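Local coordinates for periplasmic cell division protein (SufI) (Aquifex aeolicus, PDB 6SYY), which binds copper and probably works as a laccase-like multicopper oxidase, coupling oxidation of its substrates to the reduction of dioxygen, at residues 111-116 with 166-171; 147-152 with 178-183; 308-313 with 366-371. All coordinates share one frame; numbering follows the deposited sequence.

Contact 1: 111-116 with 166-171; sequences SGEDSI and TGYQVY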
ATOM      1  N   SER A 111      12.612  10.315 -15.113  1.00 32.26           N
ATOM      2  CA  SER A 111      12.043   9.036 -15.515  1.00 27.86           C
ATOM      3  C   SER A 111      11.771   8.940 -17.010  1.00 32.00           C
ATOM      4  O   SER A 111      11.465   7.844 -17.493  1.00 35.53           O
ATOM      5  CB  SER A 111      10.744   8.777 -14.749  1.00 35.96           C
ATOM      6  OG  SER A 111       9.718   9.657 -15.175  1.00 24.69           O
ATOM      7  N   GLY A 112      11.862  10.044 -17.752  1.00 27.11           N
ATOM      8  CA  GLY A 112      11.612  10.030 -19.177  1.00 24.26           C
ATOM      9  C   GLY A 112      10.199  10.379 -19.596  1.00 23.93           C
ATOM     10  O   GLY A 112       9.942  10.512 -20.799  1.00 29.91           O
ATOM     11  N   GLU A 113       9.276  10.534 -18.652  1.00 34.09           N
ATOM     12  CA  GLU A 113       7.907  10.915 -18.963  1.00 32.54           C
ATOM     13  C   GLU A 113       7.340  11.678 -17.774  1.00 29.77           C
ATOM     14  O   GLU A 113       7.987  11.806 -16.731  1.00 31.83           O
ATOM     15  CB  GLU A 113       7.056   9.685 -19.295  1.00 22.47           C
ATOM     16  CG  GLU A 113       7.075   8.618 -18.215  1.00 21.60           C
ATOM     17  CD  GLU A 113       6.173   7.446 -18.542  1.00 23.93           C
ATOM     18  OE1 GLU A 113       4.941   7.641 -18.598  1.00 45.59           O
ATOM     19  OE2 GLU A 113       6.696   6.331 -18.752  1.00 26.49           O
ATOM     20  N   ASP A 114       6.118  12.185 -17.939  1.00 43.49           N
ATOM     21  CA  ASP A 114       5.435  12.865 -16.844  1.00 30.12           C
ATOM     22  C   ASP A 114       5.320  11.946 -15.635  1.00 33.36           C
ATOM     23  O   ASP A 114       5.102  10.737 -15.769  1.00 25.12           O
ATOM     24  CB  ASP A 114       4.037  13.318 -17.277  1.00 41.94           C
ATOM     25  CG  ASP A 114       4.072  14.389 -18.348  1.00 45.06           C
ATOM     26  OD1 ASP A 114       5.158  14.639 -18.912  1.00 44.52           O
ATOM     27  OD2 ASP A 114       3.007  14.985 -18.619  1.00 49.45           O
ATOM     28  N   SER A 115       5.466  12.519 -14.444  1.00 29.20           N
ATOM     29  CA  SER A 115       5.341  11.723 -13.232  1.00 24.02           C
ATOM     30  C   SER A 115       5.127  12.639 -12.034  1.00 39.43           C
ATOM     31  O   SER A 115       5.335  13.854 -12.102  1.00 27.26           O
ATOM     32  CB  SER A 115       6.569  10.831 -13.015  1.00 25.62           C
ATOM     33  OG  SER A 115       6.348   9.938 -11.934  1.00 22.88           O
ATOM     34  N   ILE A 116       4.705  12.021 -10.932  1.00 25.51           N
ATOM     35  CA  ILE A 116       4.522  12.698  -9.655  1.00 19.75           C
ATOM     36  C   ILE A 116       4.497  11.611  -8.596  1.00 21.54           C
ATOM     37  O   ILE A 116       4.029  10.502  -8.847  1.00 25.67           O
ATOM     38  CB  ILE A 116       3.227  13.553  -9.643  1.00 24.56           C
ATOM     39  CG1 ILE A 116       3.151  14.407  -8.374  1.00 22.50           C
ATOM     40  CG2 ILE A 116       1.987  12.677  -9.787  1.00 27.74           C
ATOM     41  CD1 ILE A 116       4.064  15.618  -8.404  1.00 36.40           C
ATOM     42  N   THR A 166       0.616   5.063 -14.270  1.00 26.44           N
ATOM     43  CA  THR A 166       0.982   4.639 -12.923  1.00 27.64           C
ATOM     44  C   THR A 166       1.326   3.155 -12.887  1.00 32.15           C
ATOM     45  O   THR A 166       2.299   2.753 -12.237  1.00 27.74           O
ATOM     46  CB  THR A 166      -0.146   4.964 -11.943  1.00 36.22           C
ATOM     47  OG1 THR A 166      -0.266   6.387 -11.803  1.00 27.53           O
ATOM     48  CG2 THR A 166       0.136   4.351 -10.575  1.00 31.52           C
ATOM     49  N   GLY A 167       0.549   2.325 -13.583  1.00 23.41           N
ATOM     50  CA  GLY A 167       0.878   0.910 -13.647  1.00 24.69           C
ATOM     51  C   GLY A 167       2.248   0.665 -14.248  1.00 35.99           C
ATOM     52  O   GLY A 167       3.004  -0.189 -13.775  1.00 25.32           O
ATOM     53  N   TYR A 168       2.597   1.425 -15.286  1.00 27.35           N
ATOM     54  CA  TYR A 168       3.901   1.249 -15.915  1.00 25.51           C
ATOM     55  C   TYR A 168       5.030   1.596 -14.951  1.00 31.38           C
ATOM     56  O   TYR A 168       5.977   0.819 -14.778  1.00 26.76           O
ATOM     57  CB  TYR A 168       3.996   2.102 -17.183  1.00 29.58           C
ATOM     58  CG  TYR A 168       5.348   2.021 -17.861  1.00 37.93           C
ATOM     59  CD1 TYR A 168       6.392   2.861 -17.486  1.00 28.39           C
ATOM     60  CD2 TYR A 168       5.581   1.101 -18.871  1.00 23.84           C
ATOM     61  CE1 TYR A 168       7.628   2.784 -18.092  1.00 34.38           C
ATOM     62  CE2 TYR A 168       6.815   1.021 -19.489  1.00 28.65           C
ATOM     63  CZ  TYR A 168       7.837   1.863 -19.094  1.00 44.54           C
ATOM     64  OH  TYR A 168       9.071   1.790 -19.704  1.00 35.46           O
ATOM     65  N   GLN A 169       4.953   2.767 -14.320  1.00 33.79           N
ATOM     66  CA  GLN A 169       6.091   3.245 -13.543  1.00 35.69           C
ATOM     67  C   GLN A 169       6.255   2.460 -12.247  1.00 28.32           C
ATOM     68  O   GLN A 169       7.384   2.182 -11.825  1.00 26.03           O
ATOM     69  CB  GLN A 169       5.949   4.740 -13.269  1.00 21.07           C
ATOM     70  CG  GLN A 169       6.048   5.592 -14.522  1.00 22.19           C
ATOM     71  CD  GLN A 169       6.380   7.034 -14.216  1.00 44.31           C
ATOM     72  OE1 GLN A 169       5.771   7.653 -13.343  1.00 29.18           O
ATOM     73  NE2 GLN A 169       7.364   7.575 -14.924  1.00 35.75           N
ATOM     74  N   VAL A 170       5.149   2.092 -11.600  1.00 21.05           N
ATOM     75  CA  VAL A 170       5.244   1.252 -10.410  1.00 23.35           C
ATOM     76  C   VAL A 170       5.858  -0.092 -10.770  1.00 26.77           C
ATOM     77  O   VAL A 170       6.805  -0.559 -10.125  1.00 24.21           O
ATOM     78  CB  VAL A 170       3.862   1.085  -9.756  1.00 27.73           C
ATOM     79  CG1 VAL A 170       3.924   0.050  -8.636  1.00 22.07           C
ATOM     80  CG2 VAL A 170       3.368   2.419  -9.226  1.00 22.31           C
ATOM     81  N   TYR A 171       5.347  -0.718 -11.832  1.00 22.04           N
ATOM     82  CA  TYR A 171       5.846  -2.024 -12.242  1.00 28.69           C
ATOM     83  C   TYR A 171       7.322  -1.978 -12.611  1.00 21.65           C
ATOM     84  O   TYR A 171       8.050  -2.947 -12.368  1.00 22.96           O
ATOM     85  CB  TYR A 171       5.024  -2.550 -13.415  1.00 21.50           C
ATOM     86  CG  TYR A 171       5.475  -3.902 -13.914  1.00 37.52           C
ATOM     87  CD1 TYR A 171       5.189  -5.055 -13.197  1.00 29.69           C
ATOM     88  CD2 TYR A 171       6.184  -4.027 -15.104  1.00 34.09           C
ATOM     89  CE1 TYR A 171       5.600  -6.294 -13.643  1.00 27.51           C
ATOM     90  CE2 TYR A 171       6.592  -5.270 -15.565  1.00 23.05           C
ATOM     91  CZ  TYR A 171       6.296  -6.401 -14.828  1.00 39.49           C
ATOM     92  OH  TYR A 171       6.693  -7.645 -15.268  1.00 32.57           O
TER
HETATM   93  O   HOH W   1       9.027   6.145 -17.107  1.00 32.94           O
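Tyr168 is met first, by the carboxylate of Glu113: OE2 lies 3.7 Å from both CD1 and CE1 of the ring, an oblique approach with the carboxylate and ring planes 38° apart. With CG anti to the backbone N (chi1 177°), Tyr168 swings its ring off the helix to this acid. Arg165, just upstream, pairs with Glu113 OE1 and also makes a cation-pi contact with the Tyr168 ring.

This is the first cupredoxin domain. Helix 166-172 follows the copper ligands His159 and His161, and 111-116 is the loop running down to the ligand His118; the side chain of Ser115 is about 7 Å from that of His161.

Next comes Gln169, whose amide carries most of the contact. Ser115 OG donates to Gln169 OE1 at 2.7 Å, in the carbonyl plane and on a lone pair. At the other end of the amide, Gln169 NE2 makes a weak, bent bond to Ser111 OG (3.2 Å), a hydroxyl that is also bonded to Asn109. Glu113 CG packs 3.5 Å from Gln169 NE2. That nitrogen also donates to a water 3.1 Å away, which in turn donates to Ser111 O and, at 2.9 Å, to Glu113 OE2.

Contact 2: 147-152 with 178-183; sequences FTIIDR and IIIEDE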
ATOM      1  N   PHE A 147       4.494  20.456   4.690  1.00 30.86           N
ATOM      2  CA  PHE A 147       3.334  20.137   5.505  1.00 29.35           C
ATOM      3  C   PHE A 147       3.782  19.287   6.684  1.00 31.94           C
ATOM      4  O   PHE A 147       4.895  18.757   6.709  1.00 24.78           O
ATOM      5  CB  PHE A 147       2.233  19.437   4.692  1.00 38.65           C
ATOM      6  CG  PHE A 147       2.619  18.083   4.168  1.00 40.00           C
ATOM      7  CD1 PHE A 147       3.389  17.962   3.023  1.00 38.28           C
ATOM      8  CD2 PHE A 147       2.188  16.930   4.808  1.00 33.02           C
ATOM      9  CE1 PHE A 147       3.736  16.718   2.531  1.00 32.43           C
ATOM     10  CE2 PHE A 147       2.532  15.679   4.325  1.00 22.61           C
ATOM     11  CZ  PHE A 147       3.310  15.572   3.184  1.00 29.95           C
ATOM     12  N   THR A 148       2.901  19.185   7.674  1.00 26.08           N
ATOM     13  CA  THR A 148       3.179  18.437   8.890  1.00 32.28           C
ATOM     14  C   THR A 148       2.645  17.014   8.764  1.00 22.82           C
ATOM     15  O   THR A 148       1.509  16.804   8.324  1.00 24.36           O
ATOM     16  CB  THR A 148       2.545  19.132  10.096  1.00 38.74           C
ATOM     17  OG1 THR A 148       3.016  20.482  10.177  1.00 30.74           O
ATOM     18  CG2 THR A 148       2.894  18.401  11.384  1.00 51.63           C
ATOM     19  N   ILE A 149       3.465  16.041   9.150  1.00 24.49           N
ATOM     20  CA  ILE A 149       3.027  14.650   9.217  1.00 31.07           C
ATOM     21  C   ILE A 149       2.071  14.512  10.399  1.00 30.97           C
ATOM     22  O   ILE A 149       2.478  14.672  11.552  1.00 27.91           O
ATOM     23  CB  ILE A 149       4.213  13.693   9.351  1.00 25.89           C
ATOM     24  CG1 ILE A 149       5.178  13.874   8.174  1.00 25.35           C
ATOM     25  CG2 ILE A 149       3.723  12.257   9.454  1.00 31.84           C
ATOM     26  CD1 ILE A 149       4.506  13.778   6.822  1.00 22.46           C
ATOM     27  N   ILE A 150       0.800  14.216  10.120  1.00 32.80           N
ATOM     28  CA  ILE A 150      -0.224  14.113  11.151  1.00 28.02           C
ATOM     29  C   ILE A 150      -0.837  12.721  11.215  1.00 29.08           C
ATOM     30  O   ILE A 150      -1.828  12.517  11.915  1.00 39.97           O
ATOM     31  CB  ILE A 150      -1.322  15.179  10.958  1.00 24.98           C
ATOM     32  CG1 ILE A 150      -2.037  14.971   9.622  1.00 25.30           C
ATOM     33  CG2 ILE A 150      -0.721  16.574  11.033  1.00 23.58           C
ATOM     34  CD1 ILE A 150      -3.132  15.981   9.350  1.00 24.72           C
ATOM     35  N   ASP A 151      -0.262  11.756  10.510  1.00 22.20           N
ATOM     36  CA  ASP A 151      -0.774  10.396  10.494  1.00 26.54           C
ATOM     37  C   ASP A 151      -0.217   9.579  11.658  1.00 35.17           C
ATOM     38  O   ASP A 151       0.831   9.891  12.228  1.00 32.78           O
ATOM     39  CB  ASP A 151      -0.434   9.726   9.165  1.00 28.65           C
ATOM     40  CG  ASP A 151      -1.334  10.192   8.040  1.00 55.15           C
ATOM     41  OD1 ASP A 151      -2.520   9.797   8.030  1.00 42.44           O
ATOM     42  OD2 ASP A 151      -0.864  10.975   7.186  1.00 40.82           O
ATOM     43  N   ARG A 152      -0.944   8.522  12.007  1.00 31.68           N
ATOM     44  CA  ARG A 152      -0.510   7.612  13.056  1.00 30.37           C
ATOM     45  C   ARG A 152       0.643   6.750  12.564  1.00 42.00           C
ATOM     46  O   ARG A 152       0.787   6.497  11.364  1.00 27.62           O
ATOM     47  CB  ARG A 152      -1.666   6.715  13.494  1.00 23.52           C
ATOM     48  CG  ARG A 152      -2.959   7.465  13.698  1.00 29.22           C
ATOM     49  CD  ARG A 152      -4.127   6.522  13.897  1.00 22.31           C
ATOM     50  NE  ARG A 152      -4.040   5.781  15.150  1.00 22.36           N
ATOM     51  CZ  ARG A 152      -4.042   4.455  15.235  1.00 39.27           C
ATOM     52  NH1 ARG A 152      -4.126   3.712  14.140  1.00 21.53           N
ATOM     53  NH2 ARG A 152      -3.970   3.869  16.418  1.00 24.04           N
ATOM     54  N   ILE A 178       7.204   3.667   3.481  1.00 26.98           N
ATOM     55  CA  ILE A 178       7.377   4.699   4.495  1.00 39.14           C
ATOM     56  C   ILE A 178       7.006   4.101   5.846  1.00 31.77           C
ATOM     57  O   ILE A 178       6.002   3.387   5.960  1.00 27.82           O
ATOM     58  CB  ILE A 178       6.506   5.937   4.189  1.00 30.36           C
ATOM     59  CG1 ILE A 178       6.935   6.587   2.874  1.00 26.69           C
ATOM     60  CG2 ILE A 178       6.551   6.942   5.338  1.00 21.73           C
ATOM     61  CD1 ILE A 178       6.012   7.699   2.422  1.00 26.00           C
ATOM     62  N   ILE A 179       7.814   4.383   6.867  1.00 29.97           N
ATOM     63  CA  ILE A 179       7.502   3.999   8.241  1.00 37.71           C
ATOM     64  C   ILE A 179       7.400   5.267   9.075  1.00 22.71           C
ATOM     65  O   ILE A 179       8.400   5.972   9.272  1.00 40.68           O
ATOM     66  CB  ILE A 179       8.541   3.045   8.838  1.00 23.84           C
ATOM     67  CG1 ILE A 179       8.453   1.669   8.182  1.00 19.22           C
ATOM     68  CG2 ILE A 179       8.321   2.918  10.335  1.00 23.66           C
ATOM     69  CD1 ILE A 179       9.495   0.699   8.694  1.00 19.45           C
ATOM     70  N   ILE A 180       6.200   5.550   9.577  1.00 28.05           N
ATOM     71  CA  ILE A 180       5.977   6.650  10.507  1.00 20.21           C
ATOM     72  C   ILE A 180       6.072   6.108  11.922  1.00 35.65           C
ATOM     73  O   ILE A 180       5.635   4.986  12.206  1.00 28.44           O
ATOM     74  CB  ILE A 180       4.615   7.321  10.253  1.00 20.63           C
ATOM     75  CG1 ILE A 180       4.591   7.978   8.876  1.00 32.24           C
ATOM     76  CG2 ILE A 180       4.317   8.360  11.321  1.00 26.21           C
ATOM     77  CD1 ILE A 180       3.287   8.690   8.575  1.00 29.96           C
ATOM     78  N   GLU A 181       6.660   6.899  12.811  1.00 26.94           N
ATOM     79  CA  GLU A 181       6.791   6.539  14.212  1.00 33.14           C
ATOM     80  C   GLU A 181       6.093   7.579  15.075  1.00 42.96           C
ATOM     81  O   GLU A 181       6.162   8.782  14.797  1.00 28.20           O
ATOM     82  CB  GLU A 181       8.264   6.418  14.605  1.00 32.87           C
ATOM     83  CG  GLU A 181       8.988   5.291  13.882  1.00 38.61           C
ATOM     84  CD  GLU A 181      10.464   5.230  14.222  1.00 89.16           C
ATOM     85  OE1 GLU A 181      11.151   6.268  14.091  1.00 88.62           O
ATOM     86  OE2 GLU A 181      10.935   4.145  14.626  1.00 67.67           O
ATOM     87  N   ASP A 182       5.397   7.103  16.101  1.00 28.99           N
ATOM     88  CA  ASP A 182       4.826   7.961  17.128  1.00 30.58           C
ATOM     89  C   ASP A 182       5.087   7.291  18.472  1.00 33.34           C
ATOM     90  O   ASP A 182       5.845   6.322  18.566  1.00 36.41           O
ATOM     91  CB  ASP A 182       3.334   8.240  16.869  1.00 25.40           C
ATOM     92  CG  ASP A 182       2.462   6.977  16.891  1.00 47.64           C
ATOM     93  OD1 ASP A 182       2.866   5.944  17.464  1.00 35.24           O
ATOM     94  OD2 ASP A 182       1.355   7.015  16.310  1.00 35.55           O
ATOM     95  N   GLU A 183       4.437   7.801  19.518  1.00 29.26           N
ATOM     96  CA  GLU A 183       4.665   7.264  20.852  1.00 25.14           C
ATOM     97  C   GLU A 183       4.178   5.822  20.977  1.00 38.44           C
ATOM     98  O   GLU A 183       4.788   5.028  21.704  1.00 31.44           O
ATOM     99  CB  GLU A 183       3.993   8.165  21.888  1.00 29.12           C
ATOM    100  CG  GLU A 183       4.331   7.831  23.333  1.00 93.60           C
ATOM    101  CD  GLU A 183       3.741   8.828  24.311  1.00 93.41           C
ATOM    102  OE1 GLU A 183       3.083   9.789  23.857  1.00102.71           O
ATOM    103  OE2 GLU A 183       3.935   8.653  25.533  1.00101.11           O
TER
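Ile180 pushes its side chain into the bend of 147-152 and meets three residues there. Its outermost methyl, CD1, sits 3.7 Å from Ile149 CG2 and 3.9 Å from Asp151 CB, the two isoleucines crossing obliquely. With CG1 anti to the carbonyl carbon (chi1 -65°) and the chain extended beyond it, CD1 is carried out to these two, while the other branch stays close to the loop backbone: Ile180 CG2 is 3.9 Å from Asp151 O and 4.0 Å from Arg152 O. The second of these carbonyls is bonded to Tyr156 OH, but Asp151 O is buried without a hydrogen-bond partner. Cut back to an alanine, Ile180 would lose the CD1 and CG2 contacts with the bend, which would probably open a gap against Ile149 CG2 and Asp151 CB.

Arg152 contributes mainly its backbone. Asp182 OD2 comes within 3.8 Å of Arg152 CA, yet the two charges do not pair: Arg152 NE and Asp182 OD2 are 5.7 Å apart, and the guanidinium runs off to the carbonyl oxygens of Gly281 and Leu283. Asp182 has work of its own. It is the N-cap of helix 183-192, with OD1 accepting from Glu185 N and also bonded to Ser153 OG, so the acid ties the start of that helix to the residue following Arg152.

Asp151 keeps its carboxylate away from Ile180 for other partners, OD2 with Arg123 N and OD1 with Gln459 NE2. The chain at 149-152 leaves strand 147-148, paired with 102-110, and enters strand 154-160, which lies beside 176-181 in a different sheet; Ile180 therefore packs under a crossover between the two sheets, as expected of the Greek-key beta-sandwich of a cupredoxin domain.

Contact 3: 308-313 with 366-371; sequences RDASVN and FRVTKD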
ATOM      1  N   ARG A 308       9.161 -18.557  18.091  1.00 31.82           N
ATOM      2  CA  ARG A 308       9.332 -19.493  19.199  1.00 40.15           C
ATOM      3  C   ARG A 308       8.335 -20.644  19.127  1.00 26.70           C
ATOM      4  O   ARG A 308       8.555 -21.676  19.770  1.00 30.87           O
ATOM      5  CB  ARG A 308       9.199 -18.770  20.538  1.00 26.18           C
ATOM      6  CG  ARG A 308      10.282 -17.743  20.789  1.00 39.06           C
ATOM      7  CD  ARG A 308      10.036 -16.949  22.062  1.00 31.48           C
ATOM      8  NE  ARG A 308       8.833 -16.125  21.972  1.00 26.01           N
ATOM      9  CZ  ARG A 308       8.420 -15.301  22.929  1.00 43.60           C
ATOM     10  NH1 ARG A 308       9.117 -15.184  24.053  1.00 33.88           N
ATOM     11  NH2 ARG A 308       7.311 -14.591  22.766  1.00 31.78           N
ATOM     12  N   ASP A 309       7.244 -20.486  18.367  1.00 25.29           N
ATOM     13  CA  ASP A 309       6.356 -21.613  18.086  1.00 42.82           C
ATOM     14  C   ASP A 309       7.092 -22.737  17.380  1.00 26.10           C
ATOM     15  O   ASP A 309       6.714 -23.906  17.511  1.00 33.24           O
ATOM     16  CB  ASP A 309       5.180 -21.172  17.212  1.00 32.63           C
ATOM     17  CG  ASP A 309       4.242 -20.230  17.918  1.00 33.59           C
ATOM     18  OD1 ASP A 309       4.467 -19.938  19.110  1.00 30.32           O
ATOM     19  OD2 ASP A 309       3.267 -19.782  17.278  1.00 46.35           O
ATOM     20  N   ALA A 310       8.120 -22.402  16.614  1.00 34.10           N
ATOM     21  CA  ALA A 310       8.853 -23.351  15.796  1.00 26.13           C
ATOM     22  C   ALA A 310      10.085 -23.863  16.536  1.00 30.75           C
ATOM     23  O   ALA A 310      10.552 -23.269  17.510  1.00 40.29           O
ATOM     24  CB  ALA A 310       9.264 -22.699  14.471  1.00 25.35           C
ATOM     25  N   SER A 311      10.606 -24.983  16.056  1.00 27.83           N
ATOM     26  CA  SER A 311      11.838 -25.551  16.573  1.00 28.87           C
ATOM     27  C   SER A 311      12.999 -25.147  15.678  1.00 34.27           C
ATOM     28  O   SER A 311      12.819 -24.849  14.495  1.00 28.05           O
ATOM     29  CB  SER A 311      11.749 -27.075  16.651  1.00 30.01           C
ATOM     30  OG  SER A 311      10.594 -27.473  17.366  1.00 32.51           O
ATOM     31  N   VAL A 312      14.199 -25.128  16.258  1.00 38.59           N
ATOM     32  CA  VAL A 312      15.387 -24.923  15.445  1.00 41.65           C
ATOM     33  C   VAL A 312      15.417 -25.984  14.353  1.00 35.98           C
ATOM     34  O   VAL A 312      15.096 -27.156  14.592  1.00 39.24           O
ATOM     35  CB  VAL A 312      16.650 -24.962  16.320  1.00 42.85           C
ATOM     36  CG1 VAL A 312      17.901 -24.796  15.466  1.00 31.28           C
ATOM     37  CG2 VAL A 312      16.578 -23.881  17.386  1.00 30.55           C
ATOM     38  N   ASN A 313      15.755 -25.555  13.138  1.00 32.86           N
ATOM     39  CA  ASN A 313      15.819 -26.309  11.880  1.00 36.13           C
ATOM     40  C   ASN A 313      14.463 -26.382  11.190  1.00 33.58           C
ATOM     41  O   ASN A 313      14.379 -26.974  10.112  1.00 34.03           O
ATOM     42  CB  ASN A 313      16.371 -27.735  12.034  1.00 31.55           C
ATOM     43  CG  ASN A 313      17.800 -27.750  12.521  1.00 32.58           C
ATOM     44  OD1 ASN A 313      18.566 -26.821  12.261  1.00 60.13           O
ATOM     45  ND2 ASN A 313      18.168 -28.806  13.234  1.00 42.98           N
ATOM     46  N   PHE A 366      11.029 -19.089   5.478  1.00 29.69           N
ATOM     47  CA  PHE A 366      11.748 -18.722   6.690  1.00 26.58           C
ATOM     48  C   PHE A 366      12.413 -19.960   7.270  1.00 37.66           C
ATOM     49  O   PHE A 366      11.782 -21.016   7.383  1.00 29.69           O
ATOM     50  CB  PHE A 366      10.811 -18.103   7.728  1.00 30.81           C
ATOM     51  CG  PHE A 366      10.222 -16.798   7.304  1.00 33.08           C
ATOM     52  CD1 PHE A 366      10.940 -15.623   7.447  1.00 29.48           C
ATOM     53  CD2 PHE A 366       8.947 -16.742   6.765  1.00 39.53           C
ATOM     54  CE1 PHE A 366      10.398 -14.415   7.060  1.00 27.90           C
ATOM     55  CE2 PHE A 366       8.399 -15.538   6.372  1.00 37.64           C
ATOM     56  CZ  PHE A 366       9.128 -14.372   6.520  1.00 29.42           C
ATOM     57  N   ARG A 367      13.682 -19.828   7.635  1.00 31.95           N
ATOM     58  CA  ARG A 367      14.455 -20.915   8.217  1.00 28.74           C
ATOM     59  C   ARG A 367      14.797 -20.524   9.646  1.00 25.72           C
ATOM     60  O   ARG A 367      15.573 -19.589   9.869  1.00 32.22           O
ATOM     61  CB  ARG A 367      15.719 -21.183   7.405  1.00 26.78           C
ATOM     62  CG  ARG A 367      15.497 -21.257   5.904  1.00 41.68           C
ATOM     63  CD  ARG A 367      16.739 -20.776   5.173  1.00 49.44           C
ATOM     64  NE  ARG A 367      16.783 -21.206   3.781  1.00 33.36           N
ATOM     65  CZ  ARG A 367      17.868 -21.121   3.019  1.00 55.29           C
ATOM     66  NH1 ARG A 367      18.990 -20.624   3.524  1.00 48.11           N
ATOM     67  NH2 ARG A 367      17.836 -21.534   1.757  1.00 40.44           N
ATOM     68  N   VAL A 368      14.207 -21.227  10.607  1.00 25.79           N
ATOM     69  CA  VAL A 368      14.513 -21.027  12.018  1.00 43.22           C
ATOM     70  C   VAL A 368      15.864 -21.670  12.310  1.00 36.72           C
ATOM     71  O   VAL A 368      15.942 -22.863  12.621  1.00 36.03           O
ATOM     72  CB  VAL A 368      13.400 -21.607  12.909  1.00 25.89           C
ATOM     73  CG1 VAL A 368      13.666 -21.300  14.372  1.00 43.39           C
ATOM     74  CG2 VAL A 368      12.055 -21.050  12.485  1.00 24.86           C
ATOM     75  N   THR A 369      16.935 -20.885  12.208  1.00 35.43           N
ATOM     76  CA  THR A 369      18.287 -21.426  12.263  1.00 36.80           C
ATOM     77  C   THR A 369      18.937 -21.328  13.636  1.00 31.68           C
ATOM     78  O   THR A 369      19.899 -22.060  13.898  1.00 34.14           O
ATOM     79  CB  THR A 369      19.182 -20.715  11.238  1.00 37.74           C
ATOM     80  OG1 THR A 369      19.097 -19.297  11.428  1.00 43.52           O
ATOM     81  CG2 THR A 369      18.744 -21.055   9.817  1.00 34.78           C
ATOM     82  N   LYS A 370      18.444 -20.458  14.515  1.00 33.54           N
ATOM     83  CA  LYS A 370      19.090 -20.215  15.796  1.00 50.68           C
ATOM     84  C   LYS A 370      18.053 -20.136  16.902  1.00 33.44           C
ATOM     85  O   LYS A 370      16.953 -19.611  16.700  1.00 35.96           O
ATOM     86  CB  LYS A 370      19.908 -18.914  15.781  1.00 35.30           C
ATOM     87  CG  LYS A 370      21.133 -18.953  14.897  1.00 46.79           C
ATOM     88  CD  LYS A 370      21.887 -17.636  14.965  1.00 70.78           C
ATOM     89  CE  LYS A 370      22.237 -17.283  16.400  1.00 79.25           C
ATOM     90  NZ  LYS A 370      23.033 -16.029  16.485  1.00 92.01           N
ATOM     91  N   ASP A 371      18.417 -20.648  18.074  1.00 34.60           N
ATOM     92  CA  ASP A 371      17.636 -20.435  19.277  1.00 30.41           C
ATOM     93  C   ASP A 371      17.940 -19.050  19.847  1.00 45.58           C
ATOM     94  O   ASP A 371      18.868 -18.359  19.419  1.00 34.70           O
ATOM     95  CB  ASP A 371      17.933 -21.523  20.309  1.00 45.50           C
ATOM     96  CG  ASP A 371      16.739 -21.833  21.197  1.00 56.86           C
ATOM     97  OD1 ASP A 371      15.800 -21.010  21.253  1.00 44.89           O
ATOM     98  OD2 ASP A 371      16.744 -22.904  21.845  1.00 56.79           O
TER
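Val368 is where the strand and the loop come closest, and both its backbone and its side chain are used. Its carbonyl oxygen accepts from Asn313 N at 2.7 Å, a short and fairly straight bond (161° at the hydrogen) that meets Val368 O nearly along the C=O axis. A CA-H...O contact reaches the same oxygen, with Val312 CA 3.5 Å from Val368 O. The side chain spreads its two methyls along the loop: Val368 CG2 packs on Ala310 CB at 3.8 Å, while CG1, anti to the backbone N (chi1 -175°), lies 3.7 Å from Ser311 O. Ala310 and Val368 are both buried, and both also touch Ile316, which continues this packing inward.

The setting is the second cupredoxin domain. Loop 308-313 joins strands 300-306 and 315-321, and strand 361-370 pairs antiparallel with 315-321 and parallel with 239-244. The connection from 315-321 to 361-370 carries the methionine-rich loop, much of it not modelled. Val312 and Asn313 have the backbone angles of the two middle residues of a type II turn, and Val368 also bonds to Asp314 through the backbone.

Past Val368 the contact thins toward solvent. Val312 extends one methyl to each part of the strand end: CG1 is 3.7 Å from Thr369 O, and CG2 is 4.0 Å from Asp371 CB, the two side chains crossing at about a right angle. Thr369 and Lys370 point away from the loop, and Asp371 is exposed, its carboxylate engaged by Arg245 in a salt bridge. The same guanidinium reaches back to the carbonyls of Arg308 and Ala310, so it links the two segments on this outer side.

In the fold
Contacts 1 and 2 lie in the first cupredoxin domain and interleave along the chain, in the order 111-116, 147-152, 166-171, 178-183; helix 166-172 leads directly into strand 176-181. Their centres are 26 Å apart and their nearest atoms about 11 Å, so they do not touch. Along the chain, strand 154-160, which carries the copper ligand His159 and is closely followed by His161, comes between 147-152 and 166-171, and both contacts thus border the part of the fold that supplies ligands to the trinuclear copper site. Contact 3 comes later in sequence, in the second domain, 41 Å from contact 1 and 34 Å from contact 2 between centres, away from the copper ions.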